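PDB 3GXH: putative phosphatase (DUF442) from Shewanella putrefaciens CN-32, which probably hydrolyses phosphate esters as a cysteine-dependent enzyme of the tyrosine and dual-specificity phosphatase clan. Local coordinates for residues Q16-A19 / L23-G26; P57-L62 / L101-A106; K61-T64 / D69-Y72; I73-Q78 / V82-A87; F113-Q118 / Q123-A128. One frame throughout, in Å; residues are numbered along the deposited sequence. Where two conformers were deposited one is given.

Interaction 1: Q16-A19 / L23-G26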
# COMPACT_ATOMS: atom_id res chain seq x y z
N GLN A 16 -5.39 -3.71 6.28
CA GLN A 16 -4.64 -4.80 6.85
C GLN A 16 -3.31 -4.31 7.32
O GLN A 16 -2.49 -3.82 6.50
CB GLN A 16 -4.40 -5.91 5.82
CG GLN A 16 -3.74 -7.18 6.41
CD GLN A 16 -3.68 -8.34 5.43
OE1 GLN A 16 -4.55 -8.52 4.59
NE2 GLN A 16 -2.64 -9.14 5.55
N GLN A 17 -3.03 -4.51 8.60
CA GLN A 17 -1.72 -4.18 9.14
C GLN A 17 -0.72 -5.23 8.70
O GLN A 17 -0.91 -6.40 8.93
CB GLN A 17 -1.76 -4.13 10.64
CG GLN A 17 -0.43 -3.89 11.21
CD GLN A 17 -0.50 -2.79 12.17
OE1 GLN A 17 -0.07 -1.65 11.86
NE2 GLN A 17 -1.15 -3.04 13.32
N GLN A 18 0.32 -4.81 8.03
CA GLN A 18 1.31 -5.66 7.46
C GLN A 18 2.51 -5.83 8.39
O GLN A 18 3.12 -6.91 8.41
CB GLN A 18 1.72 -5.19 6.09
CG GLN A 18 0.57 -5.16 5.04
CD GLN A 18 0.09 -6.56 4.65
OE1 GLN A 18 0.55 -7.59 5.18
NE2 GLN A 18 -0.88 -6.59 3.72
N ALA A 19 2.76 -4.80 9.20
CA ALA A 19 3.85 -4.74 10.18
C ALA A 19 3.57 -3.61 11.15
O ALA A 19 2.71 -2.79 10.92
CB ALA A 19 5.12 -4.50 9.48
N LEU A 23 0.88 -0.19 7.19
CA LEU A 23 -0.49 -0.52 6.90
C LEU A 23 -0.66 -0.61 5.40
O LEU A 23 -0.01 0.12 4.65
CB LEU A 23 -1.40 0.57 7.42
CG LEU A 23 -1.40 0.84 8.91
CD1 LEU A 23 -2.33 1.97 9.25
CD2 LEU A 23 -1.76 -0.45 9.68
N SER A 24 -1.53 -1.50 4.94
CA SER A 24 -1.99 -1.52 3.54
C SER A 24 -3.52 -1.41 3.58
O SER A 24 -4.15 -1.87 4.50
CB SER A 24 -1.53 -2.76 2.80
OG SER A 24 -2.16 -3.95 3.33
N SER A 25 -4.10 -0.79 2.57
CA SER A 25 -5.55 -0.69 2.51
C SER A 25 -6.08 -0.39 1.15
O SER A 25 -5.34 -0.13 0.20
CB SER A 25 -6.07 0.37 3.49
OG SER A 25 -5.87 1.71 3.06
N GLY A 26 -7.40 -0.40 1.08
CA GLY A 26 -8.12 0.24 0.02
C GLY A 26 -8.28 1.72 0.26
O GLY A 26 -7.55 2.36 1.02
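Q16 and S24 are the hydrogen-bonded pair of a β hairpin, in which strand 16-19, outermost in the mixed sheet, runs antiparallel to strand 22-25. They illustrate how a single serine can reinforce a backbone ladder. Q16 N donates to S24 O at 2.8 Å, and S24 N answers to Q16 O at 3.0 Å, both bonds being nearly straight. The tight face of the hairpin is the one carrying Q16 and S24. There S24 OG sits between its own backbone N and carbonyl carbon (chi1 67°), from where it reaches back to Q16 O at 3.2 Å in the carbonyl plane, on a lone pair. The carbonyl oxygen, already taken by S24 N, is thus gripped twice. The hydroxyl is also an acceptor: Q18 NE2 gives it a hydrogen bond of 3.0 Å, with S24 OG lying close to the amide plane, and N107 of the adjoining loop reaches it as well. The chain of Q18 bends at chi2 (-69°) to bring its amide round to S24, and the same NE2 also bonds to T130 O, which should fix the rotation of the group. Beyond this point the ladder is interrupted by a classic bulge, Q18 and A19 both facing L22. The other face is looser. Q17 and L23 form a non-hydrogen-bonded pair, and Q17 is exposed and adopts two conformations, whereas L23 is buried with the help of L9, V41 and L101. Across the pair, Q17 CB rests 3.8 Å from L23 CD2.

Interaction 2: P57-L62 / L101-A106. With SO4 (sulfate ion), chain D.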
# COMPACT_ATOMS: atom_id res chain seq x y z
N PRO A 57 -10.50 13.67 -6.30
CA PRO A 57 -10.00 14.65 -7.30
C PRO A 57 -8.57 15.16 -6.92
O PRO A 57 -7.79 15.48 -7.82
CB PRO A 57 -10.99 15.77 -7.23
CG PRO A 57 -12.26 15.10 -6.81
CD PRO A 57 -11.85 14.00 -5.85
N ASP A 58 -8.25 15.22 -5.64
CA ASP A 58 -6.92 15.65 -5.17
C ASP A 58 -6.64 15.01 -3.82
O ASP A 58 -6.81 15.63 -2.77
CB ASP A 58 -6.88 17.15 -5.09
CG ASP A 58 -5.48 17.72 -4.84
OD1 ASP A 58 -4.57 16.91 -4.56
OD2 ASP A 58 -5.32 18.94 -4.93
N GLU A 59 -6.23 13.75 -3.88
CA GLU A 59 -5.95 13.02 -2.67
C GLU A 59 -4.87 13.70 -1.85
O GLU A 59 -4.94 13.74 -0.61
CB GLU A 59 -5.61 11.56 -2.94
CG GLU A 59 -5.30 10.83 -1.61
CD GLU A 59 -5.21 9.35 -1.71
OE1 GLU A 59 -6.08 8.70 -2.31
OE2 GLU A 59 -4.22 8.83 -1.11
N GLY A 60 -3.84 14.20 -2.53
CA GLY A 60 -2.74 14.82 -1.79
C GLY A 60 -3.15 16.00 -0.93
O GLY A 60 -2.59 16.23 0.14
N LYS A 61 -4.13 16.78 -1.41
CA LYS A 61 -4.69 17.83 -0.64
C LYS A 61 -5.29 17.28 0.65
O LYS A 61 -5.07 17.80 1.75
CB LYS A 61 -5.74 18.60 -1.45
CG LYS A 61 -6.39 19.74 -0.69
CD LYS A 61 -7.41 20.49 -1.58
CE LYS A 61 -8.06 21.67 -0.83
NZ LYS A 61 -9.18 21.28 0.06
N LEU A 62 -6.07 16.21 0.53
CA LEU A 62 -6.69 15.62 1.71
C LEU A 62 -5.64 15.09 2.69
O LEU A 62 -5.78 15.25 3.92
CB LEU A 62 -7.65 14.49 1.33
CG LEU A 62 -8.73 14.82 0.29
CD1 LEU A 62 -9.66 13.58 0.06
CD2 LEU A 62 -9.49 16.04 0.67
N LEU A 101 1.10 4.22 5.46
CA LEU A 101 0.01 3.51 4.77
C LEU A 101 0.30 3.45 3.29
O LEU A 101 0.56 4.52 2.70
CB LEU A 101 -1.32 4.25 4.96
CG LEU A 101 -2.47 3.73 4.10
CD1 LEU A 101 -2.86 2.28 4.50
CD2 LEU A 101 -3.71 4.60 4.16
N VAL A 102 0.28 2.26 2.70
CA VAL A 102 0.27 2.15 1.25
C VAL A 102 -1.13 1.68 0.87
O VAL A 102 -1.64 0.72 1.47
CB VAL A 102 1.39 1.28 0.70
CG1 VAL A 102 1.38 -0.16 1.29
CG2 VAL A 102 1.43 1.26 -0.83
N HIS A 103 -1.75 2.34 -0.09
CA HIS A 103 -3.12 1.97 -0.46
C HIS A 103 -3.41 2.09 -1.92
O HIS A 103 -2.69 2.71 -2.68
CB HIS A 103 -4.12 2.83 0.33
CG HIS A 103 -4.37 4.18 -0.27
ND1 HIS A 103 -5.33 4.36 -1.26
CD2 HIS A 103 -3.83 5.40 -0.04
CE1 HIS A 103 -5.33 5.64 -1.61
NE2 HIS A 103 -4.42 6.29 -0.91
N CYS A 104 -4.56 1.53 -2.27
CA CYS A 104 -5.11 1.71 -3.59
C CYS A 104 -6.65 1.75 -3.41
O CYS A 104 -7.10 2.43 -2.46
CB CYS A 104 -4.63 0.62 -4.56
SG CYS A 104 -4.66 -1.01 -3.77
N LEU A 105 -7.44 1.10 -4.25
CA LEU A 105 -8.89 1.13 -4.06
C LEU A 105 -9.36 0.01 -3.17
O LEU A 105 -10.16 0.23 -2.28
CB LEU A 105 -9.63 1.08 -5.39
CG LEU A 105 -11.16 1.08 -5.34
CD1 LEU A 105 -11.69 2.26 -4.57
CD2 LEU A 105 -11.76 0.99 -6.74
N ALA A 106 -8.85 -1.20 -3.42
CA ALA A 106 -9.26 -2.39 -2.71
C ALA A 106 -8.16 -3.30 -2.15
O ALA A 106 -8.38 -4.45 -1.83
CB ALA A 106 -10.26 -3.20 -3.59
S SO4 D . -6.94 -2.35 -6.40
O1 SO4 D . -7.32 -3.06 -5.21
O2 SO4 D . -7.72 -2.80 -7.55
O3 SO4 D . -7.18 -0.93 -6.21
O4 SO4 D . -5.49 -2.52 -6.61
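E59 and H103 meet at the ends of their side chains while the backbones stay far apart, the nearest CA atoms, those of E59 and C104, being 11.4 Å apart. E59, in the first turn of helix 59-65, has its CG opposite the backbone N (chi1 179°) and an extended chain, which carries the carboxylate across the gap to the imidazole coming from the other direction. H103 NE2 donates to E59 OE2 at 2.6 Å, entering on the syn lone pair, with the carboxylate and ring planes only 20° apart. On its other nitrogen the ring is held from within its own segment: H103 ND1 donates to C104 O at 2.9 Å, in the ring plane and in the carbonyl plane, a second-shell bond that probably helps to shape the loop. Two in-plane bonds thus fix the tilt of a buried ring. H103 and C104 begin a C-X4-R loop, one residue shorter than the C-X5-R signature of cysteine-dependent phosphatases, and probably its counterpart. A sulfate, probably from the crystallisation liquor, occupies it: L105 N bonds to sulfate O3 at 2.8 Å, A106 N reaches the same O3 at 3.3 Å and, weakly, O1, and Y108 N and R109 N contribute too. V44 and N46 of strand 43-46 pack against both E59 and H103.

Interaction 3: K61-T64 / D69-Y72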
# COMPACT_ATOMS: atom_id res chain seq x y z
N LYS A 61 -4.13 16.78 -1.41
CA LYS A 61 -4.69 17.83 -0.64
C LYS A 61 -5.29 17.28 0.65
O LYS A 61 -5.07 17.80 1.75
CB LYS A 61 -5.74 18.60 -1.45
CG LYS A 61 -6.39 19.74 -0.69
CD LYS A 61 -7.41 20.49 -1.58
CE LYS A 61 -8.06 21.67 -0.83
NZ LYS A 61 -9.18 21.28 0.06
N LEU A 62 -6.07 16.21 0.53
CA LEU A 62 -6.69 15.62 1.71
C LEU A 62 -5.64 15.09 2.69
O LEU A 62 -5.78 15.25 3.92
CB LEU A 62 -7.65 14.49 1.33
CG LEU A 62 -8.73 14.82 0.29
CD1 LEU A 62 -9.66 13.58 0.06
CD2 LEU A 62 -9.49 16.04 0.67
N VAL A 63 -4.61 14.45 2.16
CA VAL A 63 -3.57 13.83 2.99
C VAL A 63 -2.78 14.92 3.71
O VAL A 63 -2.52 14.85 4.91
CB VAL A 63 -2.67 12.87 2.19
CG1 VAL A 63 -1.39 12.48 2.97
CG2 VAL A 63 -3.49 11.66 1.73
N THR A 64 -2.36 15.93 2.98
CA THR A 64 -1.51 16.99 3.58
C THR A 64 -2.34 17.87 4.52
O THR A 64 -1.84 18.23 5.60
CB THR A 64 -0.67 17.73 2.51
OG1 THR A 64 -1.54 18.35 1.60
CG2 THR A 64 0.33 16.76 1.81
N ASP A 69 2.39 13.25 5.15
CA ASP A 69 3.15 13.39 3.92
C ASP A 69 2.48 12.50 2.87
O ASP A 69 1.89 11.48 3.20
CB ASP A 69 4.60 12.90 4.12
CG ASP A 69 5.40 13.78 5.02
OD1 ASP A 69 5.10 14.97 5.14
OD2 ASP A 69 6.38 13.23 5.58
N TYR A 70 2.55 12.92 1.60
CA TYR A 70 1.88 12.27 0.50
C TYR A 70 2.88 11.87 -0.58
O TYR A 70 3.67 12.70 -1.02
CB TYR A 70 0.84 13.23 -0.09
CG TYR A 70 0.07 12.64 -1.24
CD1 TYR A 70 -0.76 11.55 -1.01
CD2 TYR A 70 0.17 13.14 -2.53
CE1 TYR A 70 -1.50 10.97 -2.03
CE2 TYR A 70 -0.58 12.56 -3.55
CZ TYR A 70 -1.44 11.51 -3.30
OH TYR A 70 -2.17 10.89 -4.31
N VAL A 71 2.84 10.62 -1.00
CA VAL A 71 3.61 10.07 -2.11
C VAL A 71 2.66 9.43 -3.10
O VAL A 71 1.83 8.57 -2.69
CB VAL A 71 4.68 9.07 -1.63
CG1 VAL A 71 5.56 8.64 -2.80
CG2 VAL A 71 5.49 9.62 -0.46
N TYR A 72 2.76 9.77 -4.39
CA TYR A 72 1.89 9.27 -5.43
C TYR A 72 2.72 8.47 -6.42
O TYR A 72 3.57 9.00 -7.11
CB TYR A 72 1.21 10.45 -6.14
CG TYR A 72 0.35 10.10 -7.31
CD1 TYR A 72 -0.71 9.18 -7.16
CD2 TYR A 72 0.56 10.65 -8.53
CE1 TYR A 72 -1.53 8.93 -8.21
CE2 TYR A 72 -0.26 10.35 -9.62
CZ TYR A 72 -1.31 9.48 -9.44
OH TYR A 72 -2.15 9.19 -10.53
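The Y70 ring is approached obliquely by V63, whose CG2 lies 3.9 Å from Y70 CD1, and has one face under G60 CA, 3.4 Å from Y70 CD2. E59 OE2 comes near the edge at Y70 CE1, and the far end of the ring is tied down by a hydrogen bond between Y70 OH and N46 ND2. Two helix residues flank the root of the side chain. V63 CG1 is 3.9 Å from Y70 CB, and T64 CG2 reaches the same carbon at 4.0 Å, each side chain crossing the tyrosine at about a right angle. This is the packing of a β-α-β unit made of strand 43-46, helix 59-65 and strand 69-72, with the helix laid against the last strand, which is outermost in the sheet. V63 CG1 also touches the backbone, 3.4 Å from D69 O. T64 has its OG1 between the backbone N and the carbonyl carbon (chi1 61°), where it bonds to G60 O one turn earlier in the helix, and that rotation turns its methyl to the tyrosine. V63 is buried against V44, M68 and F33 of helix 30-38, whereas T64 and D69 lie at the solvent side.

Interaction 4: I73-Q78 / V82-A87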
# COMPACT_ATOMS: atom_id res chain seq x y z
N ILE A 73 2.47 7.16 -6.48
CA ILE A 73 3.12 6.21 -7.36
C ILE A 73 2.02 5.41 -8.06
O ILE A 73 1.72 4.28 -7.64
CB ILE A 73 4.14 5.32 -6.59
CG1 ILE A 73 5.17 6.16 -5.86
CG2 ILE A 73 4.85 4.32 -7.56
CD1 ILE A 73 6.08 5.42 -4.92
N PRO A 74 1.41 5.96 -9.11
CA PRO A 74 0.27 5.25 -9.67
C PRO A 74 0.71 4.00 -10.39
O PRO A 74 1.67 4.01 -11.15
CB PRO A 74 -0.28 6.27 -10.68
CG PRO A 74 0.87 7.15 -11.05
CD PRO A 74 1.63 7.28 -9.74
N VAL A 75 -0.04 2.92 -10.21
CA VAL A 75 0.32 1.62 -10.78
C VAL A 75 -0.83 1.23 -11.71
O VAL A 75 -2.01 1.17 -11.31
CB VAL A 75 0.48 0.56 -9.69
CG1 VAL A 75 0.75 -0.84 -10.30
CG2 VAL A 75 1.62 0.96 -8.76
N ASP A 76 -0.46 0.95 -12.97
CA ASP A 76 -1.42 0.50 -13.95
C ASP A 76 -1.75 -0.96 -13.68
O ASP A 76 -0.87 -1.80 -13.60
CB ASP A 76 -0.80 0.63 -15.36
CG ASP A 76 -1.76 0.16 -16.44
OD1 ASP A 76 -2.72 0.86 -16.70
OD2 ASP A 76 -1.56 -0.92 -17.00
N TRP A 77 -3.04 -1.26 -13.57
CA TRP A 77 -3.47 -2.64 -13.30
C TRP A 77 -3.07 -3.63 -14.37
O TRP A 77 -2.65 -4.74 -14.04
CB TRP A 77 -5.01 -2.70 -13.12
CG TRP A 77 -5.46 -4.08 -12.81
CD1 TRP A 77 -6.15 -4.91 -13.63
CD2 TRP A 77 -5.23 -4.81 -11.61
NE1 TRP A 77 -6.35 -6.12 -13.03
CE2 TRP A 77 -5.77 -6.09 -11.79
CE3 TRP A 77 -4.56 -4.52 -10.41
CZ2 TRP A 77 -5.74 -7.05 -10.78
CZ3 TRP A 77 -4.54 -5.46 -9.43
CH2 TRP A 77 -5.10 -6.71 -9.61
N GLN A 78 -3.20 -3.25 -15.64
CA GLN A 78 -2.92 -4.17 -16.75
C GLN A 78 -1.42 -4.29 -17.06
O GLN A 78 -0.99 -5.16 -17.83
CB GLN A 78 -3.69 -3.71 -17.99
CG GLN A 78 -3.77 -4.77 -19.10
CD GLN A 78 -4.50 -4.25 -20.34
OE1 GLN A 78 -4.79 -3.06 -20.44
NE2 GLN A 78 -4.79 -5.14 -21.29
N VAL A 82 8.17 -3.27 -12.88
CA VAL A 82 9.22 -3.39 -11.90
C VAL A 82 9.66 -2.00 -11.40
O VAL A 82 9.88 -1.79 -10.21
CB VAL A 82 10.42 -4.18 -12.45
CG1 VAL A 82 11.62 -4.00 -11.55
CG2 VAL A 82 10.02 -5.64 -12.62
N GLU A 83 9.68 -1.03 -12.30
CA GLU A 83 10.03 0.32 -11.95
C GLU A 83 9.07 0.93 -10.91
O GLU A 83 9.46 1.76 -10.09
CB GLU A 83 10.09 1.16 -13.22
CG GLU A 83 9.91 2.64 -13.12
CD GLU A 83 9.86 3.27 -14.52
OE1 GLU A 83 10.94 3.55 -15.06
OE2 GLU A 83 8.74 3.43 -15.08
N ASP A 84 7.80 0.53 -10.98
CA ASP A 84 6.82 1.00 -9.98
C ASP A 84 7.16 0.46 -8.59
O ASP A 84 7.11 1.14 -7.58
CB ASP A 84 5.38 0.59 -10.30
CG ASP A 84 4.90 1.06 -11.68
OD1 ASP A 84 5.30 2.18 -12.11
OD2 ASP A 84 4.06 0.31 -12.28
N VAL A 85 7.47 -0.83 -8.57
CA VAL A 85 7.87 -1.48 -7.32
C VAL A 85 9.12 -0.83 -6.74
O VAL A 85 9.17 -0.50 -5.55
CB VAL A 85 8.04 -3.00 -7.51
CG1 VAL A 85 8.52 -3.67 -6.19
CG2 VAL A 85 6.73 -3.63 -7.99
N GLU A 86 10.11 -0.61 -7.58
CA GLU A 86 11.35 0.06 -7.17
C GLU A 86 11.12 1.48 -6.65
O GLU A 86 11.71 1.88 -5.67
CB GLU A 86 12.35 0.10 -8.32
CG GLU A 86 12.90 -1.26 -8.68
CD GLU A 86 13.83 -1.83 -7.62
OE1 GLU A 86 14.44 -1.04 -6.86
OE2 GLU A 86 13.94 -3.08 -7.56
N ALA A 87 10.21 2.21 -7.30
CA ALA A 87 9.87 3.52 -6.84
C ALA A 87 9.24 3.46 -5.43
O ALA A 87 9.51 4.28 -4.55
CB ALA A 87 8.92 4.24 -7.90
O HOH W 1 4.13 5.20 -11.25
O HOH W 2 2.22 1.15 -13.96
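I73 lies along the backbone of helix 82-94 with both of its branches: CD1 comes within 3.6 Å of A87 O, and CG2 rests 4.1 Å from A87 CB. The side chain has its CG1 beside the backbone N (chi1 -56°), a rotation that lays CD1 and CG2 on the helix at A87 and D84, with D84 O next to I73 CG2. A second apolar touch, V75 CG2 to D84 CB at 4.1 Å, crosses obliquely, and behind it V75 packs on F113 and W144. The polar side of the contact runs through D84 and two waters. One water donates to D84 OD2 at 2.6 Å and accepts from D76 N. Another gives P74 O a bond of 2.7 Å and reaches D84 OD1 only weakly. D84 OD2 also accepts from K81 N, just ahead of the helix. Segment 73-78 probably corresponds to the loop that carries the general acid in related phosphatases, and V75 O bonds to R109 of the phosphate-binding loop. A carboxylate that takes a backbone N-H and water donors at the start of a helix probably favours its charged form, and it links loop to helix through solvent instead of by direct polar contact.

Interaction 5: F113-Q118 / Q123-A128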
# COMPACT_ATOMS: atom_id res chain seq x y z
N PHE A 113 2.49 -5.05 -3.24
CA PHE A 113 3.70 -4.24 -3.07
C PHE A 113 4.24 -4.38 -1.65
O PHE A 113 5.45 -4.45 -1.44
CB PHE A 113 3.45 -2.75 -3.41
CG PHE A 113 3.57 -2.41 -4.88
CD1 PHE A 113 3.08 -3.25 -5.87
CD2 PHE A 113 4.10 -1.19 -5.26
CE1 PHE A 113 3.16 -2.90 -7.22
CE2 PHE A 113 4.18 -0.89 -6.59
CZ PHE A 113 3.72 -1.70 -7.55
N ALA A 114 3.35 -4.46 -0.65
CA ALA A 114 3.80 -4.69 0.71
C ALA A 114 4.50 -6.05 0.84
O ALA A 114 5.54 -6.16 1.50
CB ALA A 114 2.63 -4.61 1.72
N TYR A 115 3.96 -7.08 0.22
CA TYR A 115 4.60 -8.39 0.22
C TYR A 115 6.01 -8.30 -0.36
O TYR A 115 6.97 -8.80 0.23
CB TYR A 115 3.76 -9.37 -0.58
CG TYR A 115 4.49 -10.65 -0.86
CD1 TYR A 115 4.72 -11.55 0.16
CD2 TYR A 115 5.01 -10.93 -2.13
CE1 TYR A 115 5.42 -12.72 -0.07
CE2 TYR A 115 5.71 -12.11 -2.38
CZ TYR A 115 5.91 -12.99 -1.35
OH TYR A 115 6.62 -14.18 -1.61
N LEU A 116 6.15 -7.62 -1.52
CA LEU A 116 7.45 -7.55 -2.13
C LEU A 116 8.44 -6.78 -1.27
O LEU A 116 9.64 -7.12 -1.22
CB LEU A 116 7.36 -6.94 -3.52
CG LEU A 116 6.71 -7.89 -4.53
CD1 LEU A 116 6.50 -7.15 -5.85
CD2 LEU A 116 7.51 -9.19 -4.77
N TYR A 117 7.97 -5.75 -0.58
CA TYR A 117 8.81 -4.96 0.28
C TYR A 117 9.30 -5.79 1.45
O TYR A 117 10.50 -5.78 1.77
CB TYR A 117 8.06 -3.72 0.78
CG TYR A 117 8.75 -3.00 1.90
CD1 TYR A 117 9.83 -2.17 1.62
CD2 TYR A 117 8.36 -3.18 3.25
CE1 TYR A 117 10.49 -1.50 2.66
CE2 TYR A 117 9.04 -2.52 4.28
CZ TYR A 117 10.07 -1.69 3.96
OH TYR A 117 10.73 -1.06 5.01
N GLN A 118 8.39 -6.47 2.10
CA GLN A 118 8.80 -7.29 3.24
C GLN A 118 9.76 -8.39 2.80
O GLN A 118 10.73 -8.71 3.51
CB GLN A 118 7.60 -7.85 3.97
CG GLN A 118 6.75 -6.74 4.58
CD GLN A 118 5.56 -7.22 5.39
OE1 GLN A 118 4.94 -8.26 5.09
NE2 GLN A 118 5.21 -6.43 6.43
N GLN A 123 12.37 -10.01 5.60
CA GLN A 123 11.41 -10.23 6.71
C GLN A 123 10.61 -11.55 6.55
O GLN A 123 9.78 -11.88 7.41
CB GLN A 123 10.48 -9.01 6.91
CG GLN A 123 11.25 -7.69 7.18
CD GLN A 123 10.38 -6.42 7.22
OE1 GLN A 123 9.16 -6.47 7.04
NE2 GLN A 123 11.04 -5.28 7.43
N ASN A 124 10.86 -12.30 5.48
CA ASN A 124 10.21 -13.61 5.24
C ASN A 124 8.67 -13.58 5.44
O ASN A 124 8.11 -14.31 6.26
CB ASN A 124 10.83 -14.72 6.12
CG ASN A 124 10.40 -16.11 5.71
OD1 ASN A 124 10.16 -16.37 4.52
ND2 ASN A 124 10.28 -17.01 6.68
N PRO A 125 7.97 -12.73 4.67
CA PRO A 125 6.52 -12.62 4.81
C PRO A 125 5.83 -13.88 4.32
O PRO A 125 6.38 -14.58 3.47
CB PRO A 125 6.16 -11.44 3.89
CG PRO A 125 7.23 -11.50 2.83
CD PRO A 125 8.49 -11.88 3.58
N ASN A 126 4.63 -14.19 4.81
CA ASN A 126 3.84 -15.26 4.26
C ASN A 126 2.97 -14.67 3.15
O ASN A 126 2.22 -13.74 3.41
CB ASN A 126 2.99 -15.93 5.33
CG ASN A 126 2.15 -17.03 4.78
OD1 ASN A 126 1.12 -16.80 4.14
ND2 ASN A 126 2.59 -18.26 5.02
N MSE A 127 3.08 -15.19 1.93
CA MSE A 127 2.46 -14.52 0.78
C MSE A 127 0.96 -14.51 0.88
O MSE A 127 0.31 -13.48 0.68
CB MSE A 127 2.88 -15.16 -0.56
CG MSE A 127 2.71 -14.17 -1.72
SE MSE A 127 3.20 -14.90 -3.50
CE MSE A 127 1.52 -15.74 -3.61
N ALA A 128 0.38 -15.66 1.18
CA ALA A 128 -1.07 -15.77 1.28
C ALA A 128 -1.63 -14.89 2.37
O ALA A 128 -2.67 -14.28 2.18
CB ALA A 128 -1.44 -17.26 1.53
O HOH W 3 10.22 -2.16 7.39
O HOH W 4 7.22 -4.31 7.11
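Q118 O, near the end of helix 108-120, accepts from Q123 N at 3.0 Å, the one direct hydrogen bond between the segments, and Q123 CB packs at 3.4 Å against the same carbonyl oxygen. The two glutamine side chains then meet across each other, Q118 CG 3.5 Å from Q123 OE1, their amide planes well turned from one another. One water ties Q118 NE2 to Q123 OE1, and another joins Q123 NE2 to Y117 OH; Q118 NE2 also bonds to Q18 O of the neighbouring strand. Further back along the helix, apolar groups take over. With its CG opposite the backbone N (chi1 168°), Y115 carries its ring out to the returning chain. P125 CG touches Y115 CE1 at 3.6 Å, crossing at about a right angle. Selenomethionine M127 sets its CG over the ring face, 3.5 Å from the ring centroid and 15° off the normal, a CH-π contact. Its SE sits obliquely at 4.4 Å from that centroid, a Met-aromatic pair. P125 also slides past Q118, with T130 beside both. The 118-to-123 bond has the six-to-one spacing also found in Schellman motifs, and N126, which caps helix 127-130 through Q129 N, completes a tight helix-to-helix turn.

In the fold
The five contacts range from fully buried to surface. Interaction 2 is wholly buried and consists essentially of a single His-carboxylate hydrogen bond beside the phosphate-binding loop. Interactions 1 and 3 are partly buried and bear on the outermost strands of the same sheet, the first through a polar hairpin ladder, the third through apolar helix-on-strand packing; interactions 2 and 3 share K61, L62 and helix 59-65. Interactions 4 and 5 lie at the surface, mix apolar touches with bridging waters, and meet through F113, which packs on V75 and V85. Strand 22-25 ties interaction 1 to 2 by backbone bonds, and Q18 with Q118 joins interactions 1 and 5.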